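MucR Phosphodiesterase (Pseudomonas aeruginosa, PDB 5M1T) is a bacterial phosphodiesterase of the EAL-domain family, modelled here with two magnesium sites and the bound ligand C2E. Local coordinates at residues R109-D113 against G114-D118; V245-E248 against A249-E252; W70-P73 against Q74-L77; L101-A104 against C105-M108. All coordinates share one frame; numbering follows the deposited sequence.

Contact 1. Residues R109-D113 against G114-D118; sequences RLWLD and GGHAD
A Schellman motif ends helix 93-113, and its backbone bonds tie Trp111 and Leu112 of the last turn to Gly115 and His116 just beyond it. The outer bond runs from His116 N to Trp111 O at 3.0 Å and is close to straight, with an N-H...O angle of 166°. The inner one joins Gly115 N to Leu112 O, also at 3.0 Å; here the donor stands well above the carbonyl plane. Gly114 N makes two weaker bonds, to Leu110 O and Trp111 O. Gly115 has positive phi (97°), a value at which a beta carbon would press on the preceding carbonyl oxygen, and this reversal lets the chain leave the helix axis.

Side chains close over the turn. The imidazole of His116 approaches the Trp111 carbonyl with its edge, CD2 lying 3.3 Å from Trp111 O. The two rings are nearly perpendicular, at 84°, but meet obliquely. Trp119 joins them by stacking on His116 and meeting Trp111 edge-to-face. Leu112, its CG opposite the carbonyl carbon, brings CD2 to 3.8 Å from His116 O, while its CD1 lies over the rim of one face of the Arg109 guanidinium.

That guanidinium grips Asp113 side-on one turn later: Arg109 NE reaches Asp113 OD2 at 3.1 Å and Arg109 NH2 reaches Asp113 OD1 at 2.9 Å, both oxygens being met from above the carboxylate plane. Arg109 NH1 turns to Glu149 and Ser147 O, so one arginine serves two carboxylates. Positive-phi glycine with two bonds back into the last turn is the signature of the Schellman C-cap, here ahead of strand 120-124.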
loop_
_atom_site.group_PDB
_atom_site.type_symbol
_atom_site.label_atom_id
_atom_site.label_comp_id
_atom_site.label_asym_id
_atom_site.label_seq_id
_atom_site.Cartn_x
_atom_site.Cartn_y
_atom_site.Cartn_z
ATOM N N ARG A 109 -26.069 -4.718 -2.180
ATOM C CA ARG A 109 -27.198 -3.814 -2.101
ATOM C C ARG A 109 -28.472 -4.466 -2.649
ATOM O O ARG A 109 -29.487 -4.484 -1.983
ATOM C CB ARG A 109 -26.881 -2.529 -2.851
ATOM C CG ARG A 109 -27.928 -1.424 -2.755
ATOM C CD ARG A 109 -28.020 -0.788 -1.374
ATOM N NE ARG A 109 -29.088 -1.369 -0.576
ATOM C CZ ARG A 109 -29.123 -1.401 0.761
ATOM N NH1 ARG A 109 -28.121 -0.911 1.485
ATOM N NH2 ARG A 109 -30.164 -1.954 1.389
ATOM N N LEU A 110 -28.400 -4.991 -3.862
ATOM C CA LEU A 110 -29.519 -5.663 -4.511
ATOM C C LEU A 110 -30.098 -6.808 -3.635
ATOM O O LEU A 110 -31.315 -6.905 -3.386
ATOM C CB LEU A 110 -29.055 -6.182 -5.873
ATOM C CG LEU A 110 -30.057 -6.807 -6.843
ATOM C CD1 LEU A 110 -31.270 -5.913 -7.022
ATOM C CD2 LEU A 110 -29.459 -6.985 -8.228
ATOM N N TRP A 111 -29.205 -7.642 -3.125
ATOM C CA TRP A 111 -29.584 -8.701 -2.213
ATOM C C TRP A 111 -30.219 -8.205 -0.942
ATOM O O TRP A 111 -31.174 -8.821 -0.475
ATOM C CB TRP A 111 -28.378 -9.555 -1.836
ATOM C CG TRP A 111 -27.944 -10.478 -2.926
ATOM C CD1 TRP A 111 -28.734 -11.024 -3.890
ATOM C CD2 TRP A 111 -26.620 -10.998 -3.141
ATOM N NE1 TRP A 111 -27.987 -11.845 -4.696
ATOM C CE2 TRP A 111 -26.688 -11.844 -4.262
ATOM C CE3 TRP A 111 -25.387 -10.819 -2.495
ATOM C CZ2 TRP A 111 -25.576 -12.529 -4.756
ATOM C CZ3 TRP A 111 -24.285 -11.494 -2.976
ATOM C CH2 TRP A 111 -24.387 -12.342 -4.107
ATOM N N LEU A 112 -29.655 -7.162 -0.332
ATOM C CA LEU A 112 -30.249 -6.599 0.884
ATOM C C LEU A 112 -31.678 -6.089 0.601
ATOM O O LEU A 112 -32.600 -6.268 1.407
ATOM C CB LEU A 112 -29.395 -5.467 1.448
ATOM C CG LEU A 112 -28.109 -5.842 2.164
ATOM C CD1 LEU A 112 -27.266 -4.597 2.371
ATOM C CD2 LEU A 112 -28.394 -6.488 3.495
ATOM N N ASP A 113 -31.855 -5.471 -0.551
ATOM C CA ASP A 113 -33.156 -4.947 -0.930
ATOM C C ASP A 113 -34.112 -6.091 -1.302
ATOM O O ASP A 113 -35.296 -5.899 -1.391
ATOM C CB ASP A 113 -33.002 -3.957 -2.089
ATOM C CG ASP A 113 -32.201 -2.678 -1.695
ATOM O OD1 ASP A 113 -32.365 -2.167 -0.534
ATOM O OD2 ASP A 113 -31.408 -2.171 -2.545
ATOM N N GLY A 114 -33.568 -7.275 -1.568
ATOM C CA GLY A 114 -34.358 -8.468 -1.840
ATOM C C GLY A 114 -34.611 -9.255 -0.558
ATOM O O GLY A 114 -35.228 -10.321 -0.567
ATOM N N GLY A 115 -34.135 -8.726 0.559
ATOM C CA GLY A 115 -34.513 -9.252 1.853
ATOM C C GLY A 115 -33.523 -10.235 2.438
ATOM O O GLY A 115 -33.866 -10.930 3.356
ATOM N N HIS A 116 -32.294 -10.287 1.930
ATOM C CA HIS A 116 -31.270 -11.159 2.521
ATOM C C HIS A 116 -30.418 -10.414 3.529
ATOM O O HIS A 116 -29.228 -10.189 3.340
ATOM C CB HIS A 116 -30.439 -11.815 1.426
ATOM C CG HIS A 116 -31.275 -12.472 0.379
ATOM N ND1 HIS A 116 -31.827 -13.724 0.551
ATOM C CD2 HIS A 116 -31.708 -12.033 -0.824
ATOM C CE1 HIS A 116 -32.554 -14.036 -0.513
ATOM N NE2 HIS A 116 -32.502 -13.024 -1.359
ATOM N N ALA A 117 -31.055 -10.106 4.646
ATOM C CA ALA A 117 -30.522 -9.232 5.698
ATOM C C ALA A 117 -29.295 -9.726 6.445
ATOM O O ALA A 117 -28.577 -8.924 7.067
ATOM C CB ALA A 117 -31.627 -8.980 6.717
ATOM N N ASP A 118 -29.067 -11.029 6.442
ATOM C CA ASP A 118 -27.961 -11.556 7.225
ATOM C C ASP A 118 -26.842 -12.071 6.326
ATOM O O ASP A 118 -26.113 -12.984 6.708
ATOM C CB ASP A 118 -28.457 -12.643 8.192
ATOM C CG ASP A 118 -29.507 -12.106 9.207
ATOM O OD1 ASP A 118 -29.725 -10.863 9.294
ATOM O OD2 ASP A 118 -30.126 -12.931 9.925
#

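Contact 2. Residues V245-E248 against A249-E252; sequences VETE and AQQE. With C2E (9,9'-[(2R,3R,3aS,5S,7aR,9R,10R,10aS,12S,14aR)-3,5,10,12-tetrahydroxy-5,12-dioxidooctahydro-2H,7H-difuro[3,2-d:3',2'-j][1,3,7,9,2,8]tetraoxadiphosphacyclododecine-2,9-diyl]bis(2-amino-1,9-dihydro-6H-purin-6-one)), chain C.
A capping box starts helix 248-257, with Thr247 as N-cap and Gln250 as its partner. Among the hydrogen bonds, Gln250 N donates to Thr247 OG1 at 3.1 Å, nearly straight at 167°. The hydroxyl gets there because chi1 of 73° tucks OG1 between the backbone N and the carbonyl carbon. In return, the extended Gln250 side chain crosses that of Thr247 at about a right angle and brings OE1 back to two amides: Glu246 N at 2.8 Å, almost in line with the amide C=O, and Thr247 N at 3.0 Å, from above the amide plane. Two donors thus fix the amide oxygen.

Water extends the grip, one molecule linking Gln250 NE2 (2.9 Å) to Glu246 OE1 (2.6 Å).

Ligand bonding uses the other carboxylate oxygen: Glu246 OE2 accepts from C2E N1 at 2.5 Å and, weakly, from C2E N2. Gln250 thus stands in the second shell, behind the pocket carboxylate of Glu246.

Apolar contact is slight, Val245 CG1 resting 4.1 Å from Gln251 CB. Gln251 NE2 bonds to Pro57 O. The junction follows strand 239-243, with Glu246 and Gln250 against helix 210-214 and Val245 bonded through its backbone to Gln263 and Leu266.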
loop_
_atom_site.group_PDB
_atom_site.type_symbol
_atom_site.label_atom_id
_atom_site.label_comp_id
_atom_site.label_asym_id
_atom_site.label_seq_id
_atom_site.Cartn_x
_atom_site.Cartn_y
_atom_site.Cartn_z
ATOM N N VAL A 245 -13.931 -27.167 1.798
ATOM C CA VAL A 245 -14.632 -28.342 2.298
ATOM C C VAL A 245 -15.263 -29.059 1.130
ATOM O O VAL A 245 -16.205 -28.542 0.506
ATOM C CB VAL A 245 -15.710 -27.938 3.332
ATOM C CG1 VAL A 245 -16.481 -29.152 3.862
ATOM C CG2 VAL A 245 -15.053 -27.181 4.489
ATOM N N GLU A 246 -14.737 -30.243 0.838
ATOM C CA GLU A 246 -15.216 -31.072 -0.264
ATOM C C GLU A 246 -15.911 -32.366 0.127
ATOM O O GLU A 246 -16.618 -32.916 -0.683
ATOM C CB GLU A 246 -14.048 -31.441 -1.178
ATOM C CG GLU A 246 -13.373 -30.231 -1.791
ATOM C CD GLU A 246 -12.176 -30.549 -2.666
ATOM O OE1 GLU A 246 -11.517 -31.607 -2.451
ATOM O OE2 GLU A 246 -11.896 -29.698 -3.552
ATOM N N THR A 247 -15.705 -32.883 1.333
ATOM C CA THR A 247 -16.253 -34.183 1.676
ATOM C C THR A 247 -17.092 -34.109 2.947
ATOM O O THR A 247 -16.898 -33.225 3.779
ATOM C CB THR A 247 -15.137 -35.227 1.886
ATOM O OG1 THR A 247 -14.457 -34.977 3.120
ATOM C CG2 THR A 247 -14.140 -35.185 0.774
ATOM N N GLU A 248 -17.989 -35.074 3.110
ATOM C CA GLU A 248 -18.816 -35.158 4.321
ATOM C C GLU A 248 -17.965 -35.306 5.567
ATOM O O GLU A 248 -18.275 -34.699 6.595
ATOM C CB GLU A 248 -19.823 -36.304 4.233
ATOM C CG GLU A 248 -20.770 -36.145 3.042
ATOM C CD GLU A 248 -22.106 -36.862 3.182
ATOM O OE1 GLU A 248 -22.124 -38.006 3.689
ATOM O OE2 GLU A 248 -23.152 -36.274 2.786
ATOM N N ALA A 249 -16.893 -36.086 5.484
ATOM C CA ALA A 249 -16.050 -36.320 6.653
ATOM C C ALA A 249 -15.271 -35.086 7.094
ATOM O O ALA A 249 -15.117 -34.854 8.288
ATOM C CB ALA A 249 -15.124 -37.509 6.412
ATOM N N GLN A 250 -14.785 -34.288 6.146
ATOM C CA GLN A 250 -14.220 -32.962 6.462
ATOM C C GLN A 250 -15.245 -32.070 7.169
ATOM O O GLN A 250 -14.946 -31.423 8.192
ATOM C CB GLN A 250 -13.735 -32.258 5.190
ATOM C CG GLN A 250 -12.470 -32.865 4.579
ATOM C CD GLN A 250 -12.266 -32.430 3.126
ATOM O OE1 GLN A 250 -13.170 -31.889 2.539
ATOM N NE2 GLN A 250 -11.068 -32.629 2.570
ATOM N N GLN A 251 -16.444 -32.019 6.610
ATOM C CA GLN A 251 -17.535 -31.237 7.187
ATOM C C GLN A 251 -17.785 -31.642 8.625
ATOM O O GLN A 251 -17.837 -30.808 9.504
ATOM C CB GLN A 251 -18.813 -31.453 6.368
ATOM C CG GLN A 251 -20.030 -30.795 6.975
ATOM C CD GLN A 251 -21.277 -30.956 6.147
ATOM O OE1 GLN A 251 -21.558 -32.040 5.638
ATOM N NE2 GLN A 251 -22.065 -29.877 6.039
ATOM N N GLU A 252 -17.941 -32.932 8.856
ATOM C CA GLU A 252 -18.198 -33.460 10.206
ATOM C C GLU A 252 -17.052 -33.142 11.146
ATOM O O GLU A 252 -17.277 -32.697 12.256
ATOM C CB GLU A 252 -18.432 -34.974 10.171
ATOM C CG GLU A 252 -18.858 -35.578 11.508
ATOM C CD GLU A 252 -17.683 -35.871 12.471
ATOM O OE1 GLU A 252 -16.541 -36.156 12.029
ATOM O OE2 GLU A 252 -17.887 -35.833 13.715
HETATM P P1 C2E C . -8.881 -17.501 -2.161
HETATM O O2P C2E C . -9.102 -16.132 -1.580
HETATM O O1P C2E C . -8.280 -18.517 -1.211
HETATM O "O5'" C2E C . -10.293 -18.019 -2.693
HETATM C "C5'" C2E C . -10.708 -19.349 -2.473
HETATM C "C4'" C2E C . -10.320 -20.239 -3.631
HETATM O "O4'" C2E C . -10.594 -21.604 -3.262
HETATM C "C3'" C2E C . -11.142 -19.964 -4.879
HETATM O "O3'" C2E C . -10.338 -20.234 -6.026
HETATM C "C2'" C2E C . -12.261 -20.981 -4.814
HETATM O "O2'" C2E C . -12.804 -21.306 -6.094
HETATM C "C1'" C2E C . -11.496 -22.157 -4.222
HETATM N N9 C2E C . -12.345 -23.143 -3.554
HETATM C C8 C2E C . -13.389 -22.900 -2.746
HETATM N N7 C2E C . -13.919 -24.064 -2.309
HETATM C C5 C2E C . -13.193 -25.062 -2.832
HETATM C C6 C2E C . -13.214 -26.527 -2.770
HETATM O O6 C2E C . -14.074 -27.111 -2.073
HETATM N N1 C2E C . -12.281 -27.188 -3.474
HETATM C C2 C2E C . -11.351 -26.554 -4.225
HETATM N N2 C2E C . -10.440 -27.274 -4.918
HETATM N N3 C2E C . -11.271 -25.214 -4.315
HETATM C C4 C2E C . -12.159 -24.445 -3.656
HETATM P P11 C2E C . -10.287 -19.197 -7.253
HETATM O O21 C2E C . -11.696 -18.689 -7.513
HETATM O O11 C2E C . -9.758 -19.904 -8.455
HETATM O O5A C2E C . -9.356 -17.979 -6.796
HETATM C C5A C2E C . -7.995 -18.251 -6.450
HETATM C C4A C2E C . -7.398 -17.048 -5.753
HETATM O O4A C2E C . -7.474 -15.894 -6.583
HETATM C C3A C2E C . -8.164 -16.643 -4.521
HETATM O O3A C2E C . -7.844 -17.439 -3.394
HETATM C C2A C2E C . -7.765 -15.201 -4.345
HETATM O O2A C2E C . -6.489 -15.084 -3.733
HETATM C C1A C2E C . -7.637 -14.726 -5.771
HETATM N N91 C2E C . -8.846 -13.949 -6.168
HETATM C C81 C2E C . -10.030 -14.401 -6.632
HETATM N N71 C2E C . -10.865 -13.364 -6.913
HETATM C C51 C2E C . -10.193 -12.237 -6.618
HETATM C C61 C2E C . -10.467 -10.790 -6.662
HETATM O O61 C2E C . -11.580 -10.370 -7.045
HETATM N N11 C2E C . -9.492 -9.953 -6.266
HETATM C C21 C2E C . -8.295 -10.405 -5.833
HETATM N N21 C2E C . -7.356 -9.523 -5.449
HETATM N N31 C2E C . -7.970 -11.714 -5.762
HETATM C C41 C2E C . -8.878 -12.636 -6.128
HETATM O O HOH W 1 -10.407 -32.102 -0.209
HETATM O O HOH W 2 -21.146 -34.343 7.260
#

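Contact 3. Residues W70-P73 against Q74-L77; sequences WEHP and QHGL
Strand 61-72 ends in a tight reversal at His72 and Gly76, the directions of 70-73 and 74-77 lying 151° apart. His72 and Gly76 form an antiparallel hydrogen-bonded pair: Gly76 N donates to His72 O at 2.8 Å, and His72 N to Gly76 O at 3.0 Å, the second from well above the carbonyl plane. Glu71 and Leu77 follow as a non-hydrogen-bonded pair, and Leu77 CA lends a CA-H...O contact to Trp70 O. Gly76 has positive phi, where a beta carbon would press on the preceding carbonyl oxygen.

The His72 imidazole sits in the middle of the turn. With CG anti to its backbone N (chi1 -162°), the ring folds over the loop and turns ND1 to two amides, receiving a nearly straight bond from His75 N at 3.2 Å and a weak one from Gln74 N at 3.1 Å. The second ring, His75, runs side by side with it; His75 ND1 lies over the rim of one face of the His72 ring, and Pro73 CD over the rim of the opposite face. The rings are inclined by 44° and meet obliquely. Gln74 bends at chi2, placing OE1 3.5 Å from His72 CE1, with its amide steeply turned against the ring. On the opposite face of this short ladder, Glu71 CG meets Leu77 CD1 at 3.6 Å.

His72 NE2 bonds to Asp36, and Trp70, one face of whose indole is touched by His72 CD2, bonds to Gln45. Since ND1 accepts from backbone amides while NE2 faces a carboxylate, His72 probably carries its proton on NE2, the aspartate helping to fix the ring's orientation.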
loop_
_atom_site.group_PDB
_atom_site.type_symbol
_atom_site.label_atom_id
_atom_site.label_comp_id
_atom_site.label_asym_id
_atom_site.label_seq_id
_atom_site.Cartn_x
_atom_site.Cartn_y
_atom_site.Cartn_z
ATOM N N TRP A 70 -12.766 -14.982 -15.706
ATOM C CA TRP A 70 -12.611 -14.325 -17.000
ATOM C C TRP A 70 -13.211 -15.230 -18.082
ATOM O O TRP A 70 -12.692 -16.310 -18.364
ATOM C CB TRP A 70 -11.124 -14.000 -17.211
ATOM C CG TRP A 70 -10.749 -13.312 -18.499
ATOM C CD1 TRP A 70 -11.577 -12.781 -19.429
ATOM C CD2 TRP A 70 -9.416 -13.064 -18.954
ATOM N NE1 TRP A 70 -10.843 -12.219 -20.450
ATOM C CE2 TRP A 70 -9.510 -12.377 -20.173
ATOM C CE3 TRP A 70 -8.150 -13.351 -18.433
ATOM C CZ2 TRP A 70 -8.377 -11.976 -20.904
ATOM C CZ3 TRP A 70 -7.019 -12.936 -19.151
ATOM C CH2 TRP A 70 -7.147 -12.263 -20.376
ATOM N N GLU A 71 -14.343 -14.817 -18.630
ATOM C CA GLU A 71 -14.946 -15.511 -19.759
ATOM C C GLU A 71 -14.205 -15.125 -21.018
ATOM O O GLU A 71 -14.487 -14.109 -21.637
ATOM C CB GLU A 71 -16.414 -15.138 -19.948
ATOM C CG GLU A 71 -17.291 -15.435 -18.759
ATOM C CD GLU A 71 -18.708 -14.920 -18.951
ATOM O OE1 GLU A 71 -18.904 -13.913 -19.704
ATOM O OE2 GLU A 71 -19.614 -15.539 -18.358
ATOM N N HIS A 72 -13.270 -15.976 -21.402
ATOM C CA HIS A 72 -12.462 -15.716 -22.577
ATOM C C HIS A 72 -13.066 -16.329 -23.862
ATOM O O HIS A 72 -13.401 -17.514 -23.905
ATOM C CB HIS A 72 -11.031 -16.199 -22.348
ATOM C CG HIS A 72 -10.054 -15.597 -23.296
ATOM N ND1 HIS A 72 -9.874 -16.073 -24.577
ATOM C CD2 HIS A 72 -9.249 -14.518 -23.177
ATOM C CE1 HIS A 72 -8.973 -15.334 -25.197
ATOM N NE2 HIS A 72 -8.580 -14.383 -24.372
ATOM N N PRO A 73 -13.201 -15.513 -24.923
ATOM C CA PRO A 73 -13.847 -16.029 -26.131
ATOM C C PRO A 73 -13.128 -17.256 -26.754
ATOM O O PRO A 73 -13.794 -18.148 -27.261
ATOM C CB PRO A 73 -13.860 -14.819 -27.085
ATOM C CG PRO A 73 -12.785 -13.901 -26.595
ATOM C CD PRO A 73 -12.661 -14.151 -25.105
ATOM N N GLN A 74 -11.796 -17.305 -26.723
ATOM C CA GLN A 74 -11.069 -18.520 -27.126
ATOM C C GLN A 74 -10.905 -19.588 -26.012
ATOM O O GLN A 74 -11.270 -20.741 -26.225
ATOM C CB GLN A 74 -9.682 -18.166 -27.708
ATOM C CG GLN A 74 -9.695 -17.473 -29.083
ATOM C CD GLN A 74 -9.622 -15.945 -28.987
ATOM O OE1 GLN A 74 -8.547 -15.360 -28.717
ATOM N NE2 GLN A 74 -10.762 -15.287 -29.216
ATOM N N HIS A 75 -10.339 -19.226 -24.854
ATOM C CA HIS A 75 -9.979 -20.204 -23.832
ATOM C C HIS A 75 -11.122 -20.613 -22.898
ATOM O O HIS A 75 -11.023 -21.612 -22.196
ATOM C CB HIS A 75 -8.805 -19.703 -23.007
ATOM C CG HIS A 75 -7.655 -19.224 -23.835
ATOM N ND1 HIS A 75 -7.372 -17.884 -24.016
ATOM C CD2 HIS A 75 -6.723 -19.902 -24.544
ATOM C CE1 HIS A 75 -6.321 -17.757 -24.804
ATOM N NE2 HIS A 75 -5.906 -18.967 -25.136
ATOM N N GLY A 76 -12.218 -19.867 -22.903
ATOM C CA GLY A 76 -13.324 -20.164 -21.995
ATOM C C GLY A 76 -13.083 -19.544 -20.627
ATOM O O GLY A 76 -12.299 -18.617 -20.486
ATOM N N LEU A 77 -13.745 -20.072 -19.618
ATOM C CA LEU A 77 -13.749 -19.489 -18.287
ATOM C C LEU A 77 -12.422 -19.658 -17.558
ATOM O O LEU A 77 -12.098 -20.726 -17.077
ATOM C CB LEU A 77 -14.877 -20.108 -17.480
ATOM C CG LEU A 77 -15.259 -19.266 -16.274
ATOM C CD1 LEU A 77 -16.065 -18.055 -16.696
ATOM C CD2 LEU A 77 -16.054 -20.109 -15.290
#

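Contact 4. Residues L101-A104 against C105-M108; sequences LDEA and CRQM
Glu103 points CG away from its own amide nitrogen (chi1 175°) and then bends at chi2 (73°), while Arg106 stays extended until it bends at chi3; the two side chains therefore run side by side and bring carboxylate and guanidinium together. This is an i to i+3 salt bridge on helix 93-113 of the EAL domain. Arg106 grips side-on with two nitrogens: NE to OE1 of Glu103 at 3.1 Å, and NH2 to OE2 at 2.9 Å. Both oxygens lie near the guanidinium plane, but the carboxylate is rotated by 46° against it, and OE1 is met from above its own plane while OE2 is met on the syn side, though also tilted out of the plane. A further weak bond runs from NH2 to OE1.

Beneath this pair the helix backbone is regular, Arg106 N bonding to Asp102 O and Gln107 N to Glu103 O. The other side of the helix faces the interior: Ala104 packs on Leu48, Ile121 and Val123 of two strands, and Leu101 and Cys105 pack on helix 135-145. Between these last two, Leu101 CD1 touches Cys105 SG at 4.1 Å. Asp102 turns instead to Arg145 and His146, its OD1 taking a salt bridge and a hydrogen bond there.

Glu103 OE2 has a second partner besides Arg106, a water that donates to it at 2.7 Å and also donates to Gln107 OE1 at 3.0 Å.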
loop_
_atom_site.group_PDB
_atom_site.type_symbol
_atom_site.label_atom_id
_atom_site.label_comp_id
_atom_site.label_asym_id
_atom_site.label_seq_id
_atom_site.Cartn_x
_atom_site.Cartn_y
_atom_site.Cartn_z
ATOM N N LEU A 101 -14.861 -4.455 -6.670
ATOM C CA LEU A 101 -15.457 -3.824 -5.497
ATOM C C LEU A 101 -16.814 -3.180 -5.814
ATOM O O LEU A 101 -17.768 -3.356 -5.068
ATOM C CB LEU A 101 -14.498 -2.768 -4.948
ATOM C CG LEU A 101 -14.868 -2.050 -3.648
ATOM C CD1 LEU A 101 -15.151 -2.992 -2.491
ATOM C CD2 LEU A 101 -13.714 -1.126 -3.318
ATOM N N ASP A 102 -16.879 -2.435 -6.919
ATOM C CA ASP A 102 -18.132 -1.822 -7.387
ATOM C C ASP A 102 -19.265 -2.840 -7.587
ATOM O O ASP A 102 -20.317 -2.690 -7.034
ATOM C CB ASP A 102 -17.906 -1.124 -8.724
ATOM C CG ASP A 102 -19.143 -0.444 -9.230
ATOM O OD1 ASP A 102 -19.621 0.482 -8.542
ATOM O OD2 ASP A 102 -19.658 -0.841 -10.299
ATOM N N GLU A 103 -19.002 -3.867 -8.380
ATOM C CA GLU A 103 -19.970 -4.918 -8.687
ATOM C C GLU A 103 -20.371 -5.728 -7.456
ATOM O O GLU A 103 -21.507 -6.172 -7.344
ATOM C CB GLU A 103 -19.380 -5.869 -9.750
ATOM C CG GLU A 103 -20.233 -7.075 -10.077
ATOM C CD GLU A 103 -21.480 -6.762 -10.910
ATOM O OE1 GLU A 103 -21.717 -5.598 -11.298
ATOM O OE2 GLU A 103 -22.248 -7.704 -11.164
ATOM N N ALA A 104 -19.436 -5.949 -6.543
ATOM C CA ALA A 104 -19.738 -6.674 -5.318
ATOM C C ALA A 104 -20.666 -5.822 -4.452
ATOM O O ALA A 104 -21.595 -6.311 -3.814
ATOM C CB ALA A 104 -18.454 -6.978 -4.567
ATOM N N CYS A 105 -20.377 -4.539 -4.375
ATOM C CA CYS A 105 -21.210 -3.653 -3.568
ATOM C C CYS A 105 -22.586 -3.507 -4.182
ATOM O O CYS A 105 -23.574 -3.445 -3.476
ATOM C CB CYS A 105 -20.545 -2.281 -3.362
ATOM S SG CYS A 105 -19.152 -2.329 -2.194
ATOM N N ARG A 106 -22.652 -3.475 -5.501
ATOM C CA ARG A 106 -23.921 -3.361 -6.222
ATOM C C ARG A 106 -24.767 -4.574 -5.919
ATOM O O ARG A 106 -25.964 -4.472 -5.586
ATOM C CB ARG A 106 -23.681 -3.282 -7.721
ATOM C CG ARG A 106 -24.912 -2.837 -8.516
ATOM C CD ARG A 106 -24.704 -2.865 -10.031
ATOM N NE ARG A 106 -24.392 -4.205 -10.530
ATOM C CZ ARG A 106 -25.290 -5.181 -10.744
ATOM N NH1 ARG A 106 -26.590 -4.987 -10.545
ATOM N NH2 ARG A 106 -24.883 -6.380 -11.170
ATOM N N GLN A 107 -24.133 -5.734 -6.022
ATOM C CA GLN A 107 -24.803 -6.985 -5.770
ATOM C C GLN A 107 -25.314 -7.128 -4.335
ATOM O O GLN A 107 -26.441 -7.595 -4.120
ATOM C CB GLN A 107 -23.887 -8.145 -6.104
ATOM C CG GLN A 107 -24.613 -9.458 -6.187
ATOM C CD GLN A 107 -25.703 -9.457 -7.262
ATOM O OE1 GLN A 107 -25.449 -9.148 -8.427
ATOM N NE2 GLN A 107 -26.907 -9.788 -6.867
ATOM N N MET A 108 -24.496 -6.747 -3.357
ATOM C CA MET A 108 -24.912 -6.866 -1.966
ATOM C C MET A 108 -26.132 -5.972 -1.699
ATOM O O MET A 108 -27.116 -6.409 -1.078
ATOM C CB MET A 108 -23.749 -6.533 -1.027
ATOM C CG MET A 108 -24.000 -6.839 0.454
ATOM S SD MET A 108 -24.559 -8.515 0.897
ATOM C CE MET A 108 -23.292 -9.465 0.184
HETATM O O HOH W 3 -22.932 -9.952 -9.821
#

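Overall arrangement
Contacts 1 and 4 share helix 93-113, contact 4 in its buried middle and contact 1 at its exposed end, with centres about 12 Å apart. Each has an arginine holding a carboxylate side-on, over three residues in contact 4 and four in contact 1. Contact 2 is also at the surface but opens a helix where contact 1 closes one, and it alone bonds directly to C2E. Contact 3, partly buried, turns the end of a strand and relies on a histidine ring where the others use caps or salt bridges. Its centre lies about 31 Å from those of contacts 1 and 2, so contacts 2 and 3 stand well apart from each other and from the helix that contacts 1 and 4 share.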